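Local coordinates for protein alpha-fucosidase (Bifidobacterium bifidum, PDB 2EAB) that probably releases alpha-1,2-linked L-fucose from glycans by hydrolysis, this chain being the catalytic part of a larger membrane-associated protein, at residues A[690-693]-A[699-702]; A[785-790]-A[877-882]; A[795-800]-A[818-823]; A[799-804]-A[835-840]. All blocks are in the same frame, centred on the assembly; numbering follows the deposited sequence.

Interaction 1: A[690-693]-A[699-702]; sequences DLIT and YMDA
Ile692 and Tyr699 meet where a non-helical segment folds back against the helix that follows it, and their CA atoms stand 5.7 Å apart. The Tyr699 ring does not lie flat on the segment 690-693. It turns an edge to the Leu691 carbonyl, with Leu691 O close to the ring plane and 3.5 Å from Tyr699 CD2. CG of Tyr699 is anti to its own carbonyl carbon (chi1 -78°), which, with the CB directed at 690-693, brings the ring edge to the Leu691 carbonyl. Ile692 touches the same residue nearer its backbone: its CG2 branch lies 4.0 Å from Tyr699 CB and 3.7 Å from Tyr699 O, while CG1 approaches the ring obliquely. The helix 697-711 belongs to the catalytic domain, which in glycoside hydrolase family 95 is an (alpha/alpha)6 barrel, and its first turn carries the contact; Tyr699 N is hydrogen-bonded to Asn696 OD1 there. One residue further on, Met700 takes a folded course, bent at chi2 (57°) and chi3 (76°), so that its methyl end returns to the segment. Met700 CE sits 3.3 Å from Thr693 C, a tight approach to a peptide carbon, and 4.2 Å from Ile692 CG2. Met700 CB lies 3.7 Å from Thr693 O. No hydrogen bond spans the two segments. Asp690, at the far end of the segment, points its carboxylate elsewhere: OD1 bonds Gln585 and OD2 a bound Tris molecule. Asp690 is a known calcium ligand of this protein, though none is bound in this chain.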
loop_
_atom_site.group_PDB
_atom_site.type_symbol
_atom_site.label_atom_id
_atom_site.label_comp_id
_atom_site.label_asym_id
_atom_site.label_seq_id
_atom_site.Cartn_x
_atom_site.Cartn_y
_atom_site.Cartn_z
ATOM N N ASP A 690 -3.364 10.911 14.522
ATOM C CA ASP A 690 -2.816 11.348 15.811
ATOM C C ASP A 690 -3.877 11.959 16.712
ATOM O O ASP A 690 -3.569 12.737 17.621
ATOM C CB ASP A 690 -1.618 12.299 15.636
ATOM C CG ASP A 690 -2.012 13.685 15.149
ATOM O OD1 ASP A 690 -3.186 13.906 14.778
ATOM O OD2 ASP A 690 -1.118 14.566 15.134
ATOM N N LEU A 691 -5.122 11.583 16.454
ATOM C CA LEU A 691 -6.253 12.014 17.248
ATOM C C LEU A 691 -6.307 11.263 18.579
ATOM O O LEU A 691 -6.722 11.819 19.600
ATOM C CB LEU A 691 -7.515 11.773 16.431
ATOM C CG LEU A 691 -8.879 12.247 16.904
ATOM C CD1 LEU A 691 -8.879 13.725 17.285
ATOM C CD2 LEU A 691 -9.865 11.977 15.786
ATOM N N ILE A 692 -5.880 10.004 18.553
ATOM C CA ILE A 692 -5.853 9.145 19.729
ATOM C C ILE A 692 -4.433 8.620 19.855
ATOM O O ILE A 692 -3.978 7.827 19.028
ATOM C CB ILE A 692 -6.846 7.959 19.614
ATOM C CG1 ILE A 692 -8.282 8.459 19.404
ATOM C CG2 ILE A 692 -6.743 7.057 20.840
ATOM C CD1 ILE A 692 -9.267 7.366 18.979
ATOM N N THR A 693 -3.723 9.088 20.880
ATOM C CA THR A 693 -2.331 8.715 21.078
ATOM C C THR A 693 -2.055 8.341 22.525
ATOM O O THR A 693 -2.860 8.613 23.425
ATOM C CB THR A 693 -1.366 9.858 20.720
ATOM O OG1 THR A 693 -1.417 10.853 21.749
ATOM C CG2 THR A 693 -1.690 10.494 19.363
ATOM N N TYR A 699 -8.503 9.160 25.914
ATOM C CA TYR A 699 -8.826 8.651 24.585
ATOM C C TYR A 699 -8.224 7.269 24.345
ATOM O O TYR A 699 -8.894 6.389 23.793
ATOM C CB TYR A 699 -8.349 9.628 23.509
ATOM C CG TYR A 699 -9.222 10.852 23.291
ATOM C CD1 TYR A 699 -10.260 11.182 24.167
ATOM C CD2 TYR A 699 -8.987 11.694 22.207
ATOM C CE1 TYR A 699 -11.045 12.314 23.956
ATOM C CE2 TYR A 699 -9.762 12.826 21.991
ATOM C CZ TYR A 699 -10.789 13.129 22.864
ATOM O OH TYR A 699 -11.557 14.249 22.638
ATOM N N MET A 700 -6.968 7.072 24.746
ATOM C CA MET A 700 -6.310 5.782 24.533
ATOM C C MET A 700 -6.991 4.641 25.298
ATOM O O MET A 700 -7.166 3.547 24.755
ATOM C CB MET A 700 -4.815 5.839 24.859
ATOM C CG MET A 700 -4.062 4.549 24.521
ATOM S SD MET A 700 -4.219 4.050 22.785
ATOM C CE MET A 700 -3.108 5.232 22.034
ATOM N N ASP A 701 -7.380 4.886 26.549
ATOM C CA ASP A 701 -8.095 3.873 27.329
ATOM C C ASP A 701 -9.390 3.472 26.628
ATOM O O ASP A 701 -9.743 2.291 26.585
ATOM C CB ASP A 701 -8.412 4.375 28.742
ATOM C CG ASP A 701 -7.183 4.452 29.637
ATOM O OD1 ASP A 701 -6.106 3.947 29.257
ATOM O OD2 ASP A 701 -7.307 5.025 30.740
ATOM N N ALA A 702 -10.084 4.463 26.080
ATOM C CA ALA A 702 -11.325 4.224 25.349
ATOM C C ALA A 702 -11.081 3.452 24.049
ATOM O O ALA A 702 -11.865 2.563 23.687
ATOM C CB ALA A 702 -12.037 5.531 25.076
#

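Interaction 2: A[785-790]-A[877-882]; sequences STFTDT and DGASLL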
loop_
_atom_site.group_PDB
_atom_site.type_symbol
_atom_site.label_atom_id
_atom_site.label_comp_id
_atom_site.label_asym_id
_atom_site.label_seq_id
_atom_site.Cartn_x
_atom_site.Cartn_y
_atom_site.Cartn_z
ATOM N N SER A 785 3.089 11.142 17.508
ATOM C CA SER A 785 2.387 11.769 18.619
ATOM C C SER A 785 2.978 13.116 19.015
ATOM O O SER A 785 4.017 13.526 18.500
ATOM C CB SER A 785 2.313 10.826 19.814
ATOM O OG SER A 785 1.361 11.297 20.745
ATOM N N THR A 786 2.270 13.806 19.903
ATOM C CA THR A 786 2.711 15.075 20.470
ATOM C C THR A 786 2.758 14.938 21.985
ATOM O O THR A 786 1.789 14.508 22.614
ATOM C CB THR A 786 1.775 16.220 20.050
ATOM O OG1 THR A 786 1.880 16.412 18.635
ATOM C CG2 THR A 786 2.135 17.522 20.756
ATOM N N PHE A 787 3.908 15.289 22.551
ATOM C CA PHE A 787 4.187 15.231 23.984
ATOM C C PHE A 787 3.973 16.619 24.566
ATOM O O PHE A 787 4.337 17.623 23.946
ATOM C CB PHE A 787 5.648 14.812 24.153
ATOM C CG PHE A 787 6.093 14.578 25.577
ATOM C CD1 PHE A 787 6.100 13.296 26.112
ATOM C CD2 PHE A 787 6.598 15.625 26.345
ATOM C CE1 PHE A 787 6.567 13.071 27.403
ATOM C CE2 PHE A 787 7.063 15.406 27.636
ATOM C CZ PHE A 787 7.048 14.129 28.163
ATOM N N THR A 788 3.383 16.673 25.755
ATOM C CA THR A 788 3.217 17.943 26.461
ATOM C C THR A 788 3.845 17.821 27.835
ATOM O O THR A 788 3.389 17.021 28.652
ATOM C CB THR A 788 1.732 18.332 26.608
ATOM O OG1 THR A 788 1.119 18.344 25.317
ATOM C CG2 THR A 788 1.591 19.715 27.239
ATOM N N ASP A 789 4.893 18.599 28.097
ATOM C CA ASP A 789 5.511 18.541 29.418
ATOM C C ASP A 789 4.660 19.293 30.442
ATOM O O ASP A 789 3.684 19.945 30.077
ATOM C CB ASP A 789 7.001 18.951 29.409
ATOM C CG ASP A 789 7.231 20.438 29.203
ATOM O OD1 ASP A 789 6.330 21.264 29.448
ATOM O OD2 ASP A 789 8.361 20.782 28.790
ATOM N N THR A 790 5.001 19.184 31.724
ATOM C CA THR A 790 4.153 19.785 32.763
ATOM C C THR A 790 4.148 21.319 32.736
ATOM O O THR A 790 3.253 21.947 33.308
ATOM C CB THR A 790 4.514 19.298 34.177
ATOM O OG1 THR A 790 5.884 19.601 34.441
ATOM C CG2 THR A 790 4.291 17.802 34.321
ATOM N N ASP A 877 2.330 12.331 33.738
ATOM C CA ASP A 877 2.370 10.920 34.113
ATOM C C ASP A 877 3.780 10.344 34.227
ATOM O O ASP A 877 3.952 9.126 34.280
ATOM C CB ASP A 877 1.500 10.056 33.201
ATOM C CG ASP A 877 1.155 8.714 33.834
ATOM O OD1 ASP A 877 0.876 8.676 35.057
ATOM O OD2 ASP A 877 1.176 7.694 33.115
ATOM N N GLY A 878 4.779 11.216 34.278
ATOM C CA GLY A 878 6.152 10.787 34.521
ATOM C C GLY A 878 6.899 10.215 33.329
ATOM O O GLY A 878 7.953 9.606 33.503
ATOM N N ALA A 879 6.360 10.390 32.124
ATOM C CA ALA A 879 7.094 10.034 30.907
ATOM C C ALA A 879 8.047 11.171 30.567
ATOM O O ALA A 879 7.703 12.338 30.746
ATOM C CB ALA A 879 6.139 9.771 29.752
ATOM N N SER A 880 9.238 10.821 30.084
ATOM C CA SER A 880 10.268 11.813 29.773
ATOM C C SER A 880 10.772 11.746 28.336
ATOM O O SER A 880 10.779 10.673 27.715
ATOM C CB SER A 880 11.458 11.671 30.722
ATOM O OG SER A 880 11.125 12.087 32.034
ATOM N N LEU A 881 11.191 12.901 27.824
ATOM C CA LEU A 881 11.933 12.992 26.571
ATOM C C LEU A 881 13.311 13.585 26.812
ATOM O O LEU A 881 13.499 14.419 27.708
ATOM C CB LEU A 881 11.222 13.892 25.559
ATOM C CG LEU A 881 9.743 13.730 25.237
ATOM C CD1 LEU A 881 9.377 14.744 24.174
ATOM C CD2 LEU A 881 9.417 12.332 24.757
ATOM N N LEU A 882 14.265 13.152 25.993
ATOM C CA LEU A 882 15.531 13.849 25.813
ATOM C C LEU A 882 15.376 14.804 24.643
ATOM O O LEU A 882 14.977 14.392 23.549
ATOM C CB LEU A 882 16.643 12.852 25.506
ATOM C CG LEU A 882 17.141 12.014 26.681
ATOM C CD1 LEU A 882 17.830 10.754 26.185
ATOM C CD2 LEU A 882 18.080 12.830 27.568
#
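Phe787 holds CG anti to its backbone N (chi1 -175°), and Leu881 holds CG anti to its carbonyl carbon (chi1 -49°); with both CB atoms directed across the gap, these two torsions lay the isobutyl group of the leucine over one face of the ring. The partners come from different sheets of the C-terminal region: Phe787 from strand 786-788, paired in a beta hairpin with strand 794-796, and Leu881 from strand 880-884 of a mixed sheet. The backbones stay well apart here, 8.5 Å between Phe787 CA and Leu881 CA, so the Phe787 side chain has to span the gap. Leu881 CG stands 3.6 Å from the centroid of the Phe787 ring and only 6° off the ring normal, a nearly ideal CH-pi approach. Both methyls lie over the same face: Leu881 CD1 is 3.6 Å from Phe787 CG, and Leu881 CD2 is 3.7 Å from Phe787 CD1. Where they overlap, the leucine and the phenylalanine run antiparallel. Tyr795 touches both side chains, and Val873 lies against the leucine. The far end of the ring reaches the bend before the strand, where Asn875 OD1 accepts a bond from Ala879 N. There Ala879 CB is 4.1 Å from Phe787 CE1, and Ala879 O, near the ring plane, meets the edge of Phe787 at CZ, 3.2 Å away.

Interaction 3: A[795-800]-A[818-823]; sequences YVNYTN and VARGNF. With EDO (1,2-ethanediol), chain G.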
loop_
_atom_site.group_PDB
_atom_site.type_symbol
_atom_site.label_atom_id
_atom_site.label_comp_id
_atom_site.label_asym_id
_atom_site.label_seq_id
_atom_site.Cartn_x
_atom_site.Cartn_y
_atom_site.Cartn_z
ATOM N N TYR A 795 5.983 18.974 22.071
ATOM C CA TYR A 795 6.986 18.403 21.179
ATOM C C TYR A 795 6.236 17.531 20.189
ATOM O O TYR A 795 5.730 16.462 20.534
ATOM C CB TYR A 795 8.049 17.622 21.961
ATOM C CG TYR A 795 8.612 18.418 23.119
ATOM C CD1 TYR A 795 9.815 19.111 23.010
ATOM C CD2 TYR A 795 7.909 18.504 24.324
ATOM C CE1 TYR A 795 10.304 19.866 24.087
ATOM C CE2 TYR A 795 8.384 19.245 25.392
ATOM C CZ TYR A 795 9.578 19.914 25.265
ATOM O OH TYR A 795 10.040 20.644 26.333
ATOM N N VAL A 796 6.141 18.032 18.963
ATOM C CA VAL A 796 5.320 17.427 17.927
ATOM C C VAL A 796 6.138 16.399 17.159
ATOM O O VAL A 796 7.284 16.664 16.776
ATOM C CB VAL A 796 4.775 18.513 16.973
ATOM C CG1 VAL A 796 3.974 17.897 15.838
ATOM C CG2 VAL A 796 3.922 19.523 17.736
ATOM N N ASN A 797 5.535 15.235 16.913
ATOM C CA ASN A 797 6.185 14.156 16.177
ATOM C C ASN A 797 7.489 13.718 16.835
ATOM O O ASN A 797 8.497 13.503 16.168
ATOM C CB ASN A 797 6.380 14.538 14.701
ATOM C CG ASN A 797 5.062 14.684 13.968
ATOM O OD1 ASN A 797 4.017 14.316 14.495
ATOM N ND2 ASN A 797 5.107 15.217 12.755
ATOM N N TYR A 798 7.459 13.576 18.157
ATOM C CA TYR A 798 8.640 13.126 18.878
ATOM C C TYR A 798 8.969 11.685 18.495
ATOM O O TYR A 798 8.076 10.891 18.150
ATOM C CB TYR A 798 8.467 13.286 20.399
ATOM C CG TYR A 798 7.409 12.401 21.026
ATOM C CD1 TYR A 798 7.723 11.117 21.469
ATOM C CD2 TYR A 798 6.106 12.855 21.204
ATOM C CE1 TYR A 798 6.763 10.295 22.054
ATOM C CE2 TYR A 798 5.135 12.040 21.791
ATOM C CZ TYR A 798 5.474 10.762 22.204
ATOM O OH TYR A 798 4.542 9.931 22.785
ATOM N N THR A 799 10.257 11.371 18.528
ATOM C CA THR A 799 10.761 10.049 18.197
ATOM C C THR A 799 10.562 9.133 19.393
ATOM O O THR A 799 11.119 9.387 20.462
ATOM C CB THR A 799 12.259 10.126 17.853
ATOM O OG1 THR A 799 12.468 11.110 16.836
ATOM C CG2 THR A 799 12.799 8.782 17.387
ATOM N N ASN A 800 9.777 8.072 19.213
ATOM C CA ASN A 800 9.435 7.162 20.299
ATOM C C ASN A 800 10.047 5.792 20.053
ATOM O O ASN A 800 9.595 5.040 19.182
ATOM C CB ASN A 800 7.913 7.082 20.457
ATOM C CG ASN A 800 7.485 6.312 21.689
ATOM O OD1 ASN A 800 8.308 5.695 22.373
ATOM N ND2 ASN A 800 6.186 6.339 21.974
ATOM N N VAL A 818 12.929 5.022 9.731
ATOM C CA VAL A 818 12.867 6.469 9.605
ATOM C C VAL A 818 11.738 7.006 10.468
ATOM O O VAL A 818 10.626 6.449 10.483
ATOM C CB VAL A 818 12.706 6.925 8.128
ATOM C CG1 VAL A 818 12.849 8.436 8.015
ATOM C CG2 VAL A 818 13.737 6.251 7.241
ATOM N N ALA A 819 12.052 8.077 11.198
ATOM C CA ALA A 819 11.089 8.811 12.005
ATOM C C ALA A 819 10.733 10.132 11.346
ATOM O O ALA A 819 11.540 10.731 10.624
ATOM C CB ALA A 819 11.653 9.060 13.394
ATOM N N ARG A 820 9.515 10.582 11.611
ATOM C CA ARG A 820 9.067 11.889 11.160
ATOM C C ARG A 820 10.045 12.981 11.610
ATOM O O ARG A 820 10.656 12.894 12.681
ATOM C CB ARG A 820 7.645 12.152 11.646
ATOM C CG ARG A 820 6.634 11.268 10.926
ATOM C CD ARG A 820 5.237 11.451 11.479
ATOM N NE ARG A 820 4.266 10.493 10.947
ATOM C CZ ARG A 820 4.087 9.268 11.434
ATOM N NH1 ARG A 820 4.834 8.838 12.447
ATOM N NH2 ARG A 820 3.163 8.474 10.907
ATOM N N GLY A 821 10.214 13.993 10.764
ATOM C CA GLY A 821 11.277 14.985 10.945
ATOM C C GLY A 821 12.545 14.609 10.200
ATOM O O GLY A 821 13.491 15.404 10.118
ATOM N N ASN A 822 12.550 13.397 9.643
ATOM C CA ASN A 822 13.655 12.847 8.860
ATOM C C ASN A 822 14.869 12.518 9.720
ATOM O O ASN A 822 15.940 13.140 9.607
ATOM C CB ASN A 822 14.022 13.728 7.657
ATOM C CG ASN A 822 14.730 12.949 6.571
ATOM O OD1 ASN A 822 15.145 11.806 6.781
ATOM N ND2 ASN A 822 14.866 13.552 5.403
ATOM N N PHE A 823 14.665 11.530 10.586
ATOM C CA PHE A 823 15.735 10.942 11.374
ATOM C C PHE A 823 15.807 9.464 11.038
ATOM O O PHE A 823 14.775 8.785 10.999
ATOM C CB PHE A 823 15.453 11.061 12.874
ATOM C CG PHE A 823 15.318 12.468 13.371
ATOM C CD1 PHE A 823 16.412 13.136 13.911
ATOM C CD2 PHE A 823 14.089 13.115 13.336
ATOM C CE1 PHE A 823 16.289 14.442 14.387
ATOM C CE2 PHE A 823 13.953 14.421 13.807
ATOM C CZ PHE A 823 15.059 15.083 14.338
HETATM C C1 EDO G . 1.603 5.235 10.496
HETATM O O1 EDO G . 2.531 5.627 11.625
HETATM C C2 EDO G . 2.534 4.914 9.261
HETATM O O2 EDO G . 3.312 6.107 8.990
HETATM O O HOH W 1 10.394 11.678 15.202
#
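Asn797 and Arg820 cross side chain over side chain, with amide and guanidinium planes 49° apart, and the amide nitrogen Asn797 ND2 lies 4.0 Å from Arg820 CD without bonding to it. Polar linkage comes instead from one water: it donates to Asn797 O and to Arg820 O, each 2.8 Å away, and accepts from Thr799 OG1 at 2.7 Å. The threonine also rests its OG1 4.1 Å from Ala819 CB. Behind this layer the segment 818-823 turns between two antiparallel strands through a G1 beta bulge, in which Asn822 and Phe823 both face Ala819; Ala819 N donates to Phe823 O at 2.8 Å. The arginine runs extended from CG to NE (chi2 176°), which takes its head away to a cluster of acids. NE pairs with Glu520, a calcium ligand of this protein, though with none bound in this chain, and NH2 with Glu517. NH2 also bonds O1 of an ethanediol, 3.0 Å from Arg820 NH2 and nearly straight at 167°. A methionine here is likely to leave Glu517 and Glu520 without this cationic mate and the ethanediol without its bond to NH2. Asn797 ND2, meanwhile, donates to a bound Tris molecule.

Interaction 4: A[799-804]-A[835-840]; sequences TNILPA and TEVRLT
Ile801 and Val837 meet without a flat group between them: no ring, amide or carboxylate offers a face or an edge across this contact, and the ring of Phe823, on the neighbouring strand, touches Leu839 but takes no part between the segments. The two branched side chains meet end-on, methyl against methyl. Ile801 has CG1 anti to its carbonyl carbon (chi1 -56°), and a further bend at chi2 (-61°) sets its end methyl against Val837, with Ile801 CD1 3.7 Å from Val837 CG1. The second branches pair as well, Ile801 CG2 lying 3.9 Å from Val837 CG2, while Ile801 CG1 is 4.0 Å from Val837 CG2. Both methyls of the valine are therefore engaged. Alongside, Leu839 crosses Thr799 at an angle and brings its CD1 to 4.2 Å from Thr799 CG2, the methyl branch of the threonine. CA separations of 8.0 Å for Ile801 and Val837 and 9.4 Å for Thr799 and Leu839 are those of facing sheets. Strand 799-801 lies in the mixed sheet, strand 833-841 in the antiparallel one, and the two layers form a beta sandwich. Val825 and Thr827 also touch Ile801 from the second layer, and Val849 from its own. Cutting Ile801 back to an alanine is likely to open a gap facing both methyls of Val837. Since no hydrogen bond or charge crosses between the segments, the layers are held here by shape fit and by the exclusion of water from buried methyl groups.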
loop_
_atom_site.group_PDB
_atom_site.type_symbol
_atom_site.label_atom_id
_atom_site.label_comp_id
_atom_site.label_asym_id
_atom_site.label_seq_id
_atom_site.Cartn_x
_atom_site.Cartn_y
_atom_site.Cartn_z
ATOM N N THR A 799 10.257 11.371 18.528
ATOM C CA THR A 799 10.761 10.049 18.197
ATOM C C THR A 799 10.562 9.133 19.393
ATOM O O THR A 799 11.119 9.387 20.462
ATOM C CB THR A 799 12.259 10.126 17.853
ATOM O OG1 THR A 799 12.468 11.110 16.836
ATOM C CG2 THR A 799 12.799 8.782 17.387
ATOM N N ASN A 800 9.777 8.072 19.213
ATOM C CA ASN A 800 9.435 7.162 20.299
ATOM C C ASN A 800 10.047 5.792 20.053
ATOM O O ASN A 800 9.595 5.040 19.182
ATOM C CB ASN A 800 7.913 7.082 20.457
ATOM C CG ASN A 800 7.485 6.312 21.689
ATOM O OD1 ASN A 800 8.308 5.695 22.373
ATOM N ND2 ASN A 800 6.186 6.339 21.974
ATOM N N ILE A 801 11.092 5.493 20.822
ATOM C CA ILE A 801 11.865 4.268 20.698
ATOM C C ILE A 801 11.200 3.116 21.453
ATOM O O ILE A 801 10.910 3.221 22.648
ATOM C CB ILE A 801 13.304 4.484 21.242
ATOM C CG1 ILE A 801 14.006 5.650 20.526
ATOM C CG2 ILE A 801 14.124 3.197 21.198
ATOM C CD1 ILE A 801 14.193 5.476 19.022
ATOM N N LEU A 802 10.981 2.015 20.733
ATOM C CA LEU A 802 10.416 0.776 21.286
ATOM C C LEU A 802 9.096 0.995 22.040
ATOM O O LEU A 802 8.973 0.632 23.209
ATOM C CB LEU A 802 11.454 0.045 22.151
ATOM C CG LEU A 802 12.728 -0.379 21.413
ATOM C CD1 LEU A 802 13.758 -0.917 22.393
ATOM C CD2 LEU A 802 12.445 -1.402 20.312
ATOM N N PRO A 803 8.104 1.607 21.367
ATOM C CA PRO A 803 6.828 1.935 22.007
ATOM C C PRO A 803 5.909 0.742 22.285
ATOM O O PRO A 803 5.025 0.843 23.127
ATOM C CB PRO A 803 6.169 2.869 20.992
ATOM C CG PRO A 803 6.721 2.407 19.681
ATOM C CD PRO A 803 8.145 2.060 19.965
ATOM N N ALA A 804 6.100 -0.364 21.574
ATOM C CA ALA A 804 5.247 -1.540 21.749
ATOM C C ALA A 804 6.056 -2.803 21.484
ATOM O O ALA A 804 5.742 -3.608 20.602
ATOM C CB ALA A 804 4.006 -1.459 20.855
ATOM N N THR A 835 19.461 -0.637 24.910
ATOM C CA THR A 835 20.851 -0.478 25.331
ATOM C C THR A 835 21.561 0.577 24.495
ATOM O O THR A 835 22.575 1.137 24.919
ATOM C CB THR A 835 21.630 -1.802 25.235
ATOM O OG1 THR A 835 21.549 -2.310 23.898
ATOM C CG2 THR A 835 21.065 -2.829 26.206
ATOM N N GLU A 836 21.038 0.839 23.300
ATOM C CA GLU A 836 21.604 1.855 22.427
ATOM C C GLU A 836 20.547 2.355 21.454
ATOM O O GLU A 836 19.723 1.572 20.959
ATOM C CB GLU A 836 22.806 1.302 21.650
ATOM C CG GLU A 836 23.556 2.347 20.835
ATOM C CD GLU A 836 24.588 1.745 19.904
ATOM O OE1 GLU A 836 24.204 1.043 18.943
ATOM O OE2 GLU A 836 25.790 1.994 20.131
ATOM N N VAL A 837 20.552 3.663 21.217
ATOM C CA VAL A 837 19.818 4.246 20.105
ATOM C C VAL A 837 20.821 5.015 19.261
ATOM O O VAL A 837 21.673 5.734 19.800
ATOM C CB VAL A 837 18.688 5.190 20.576
ATOM C CG1 VAL A 837 17.910 5.732 19.380
ATOM C CG2 VAL A 837 17.746 4.475 21.535
ATOM N N ARG A 838 20.740 4.836 17.947
ATOM C CA ARG A 838 21.515 5.628 17.005
ATOM C C ARG A 838 20.543 6.469 16.195
ATOM O O ARG A 838 19.693 5.934 15.473
ATOM C CB ARG A 838 22.367 4.728 16.108
ATOM C CG ARG A 838 23.425 3.943 16.883
ATOM C CD ARG A 838 24.336 3.122 15.976
ATOM N NE ARG A 838 25.027 3.944 14.981
ATOM C CZ ARG A 838 26.164 4.606 15.187
ATOM N NH1 ARG A 838 26.771 4.565 16.369
ATOM N NH2 ARG A 838 26.695 5.319 14.202
ATOM N N LEU A 839 20.655 7.786 16.342
ATOM C CA LEU A 839 19.728 8.720 15.725
ATOM C C LEU A 839 20.488 9.586 14.733
ATOM O O LEU A 839 21.282 10.445 15.134
ATOM C CB LEU A 839 19.060 9.586 16.800
ATOM C CG LEU A 839 17.946 10.518 16.323
ATOM C CD1 LEU A 839 16.641 9.745 16.140
ATOM C CD2 LEU A 839 17.759 11.673 17.300
ATOM N N THR A 840 20.266 9.349 13.445
ATOM C CA THR A 840 20.904 10.152 12.417
ATOM C C THR A 840 19.950 11.264 12.017
ATOM O O THR A 840 18.859 11.004 11.501
ATOM C CB THR A 840 21.254 9.315 11.176
ATOM O OG1 THR A 840 22.032 8.177 11.567
ATOM C CG2 THR A 840 22.035 10.153 10.173
#

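All four contacts are buried and none carries a direct hydrogen bond between its segments, yet their chemistry follows their place. Interaction 1 belongs to the helical catalytic domain and sets side chains against backbone carbonyls. Interactions 2 and 4 are apolar packing in the C-terminal beta region, one through an aromatic face, the other through aliphatic branches alone; both draw on the same mixed sheet. Interaction 3 is the polar member, bridged by water and reaching toward acidic residues. It shares strand 799-801 with interaction 4, their centres 10 Å apart, and joins interaction 2 through the hairpin of strands 786-788 and 794-796. Interactions 1 and 2 touch where Thr693 meets Ser785.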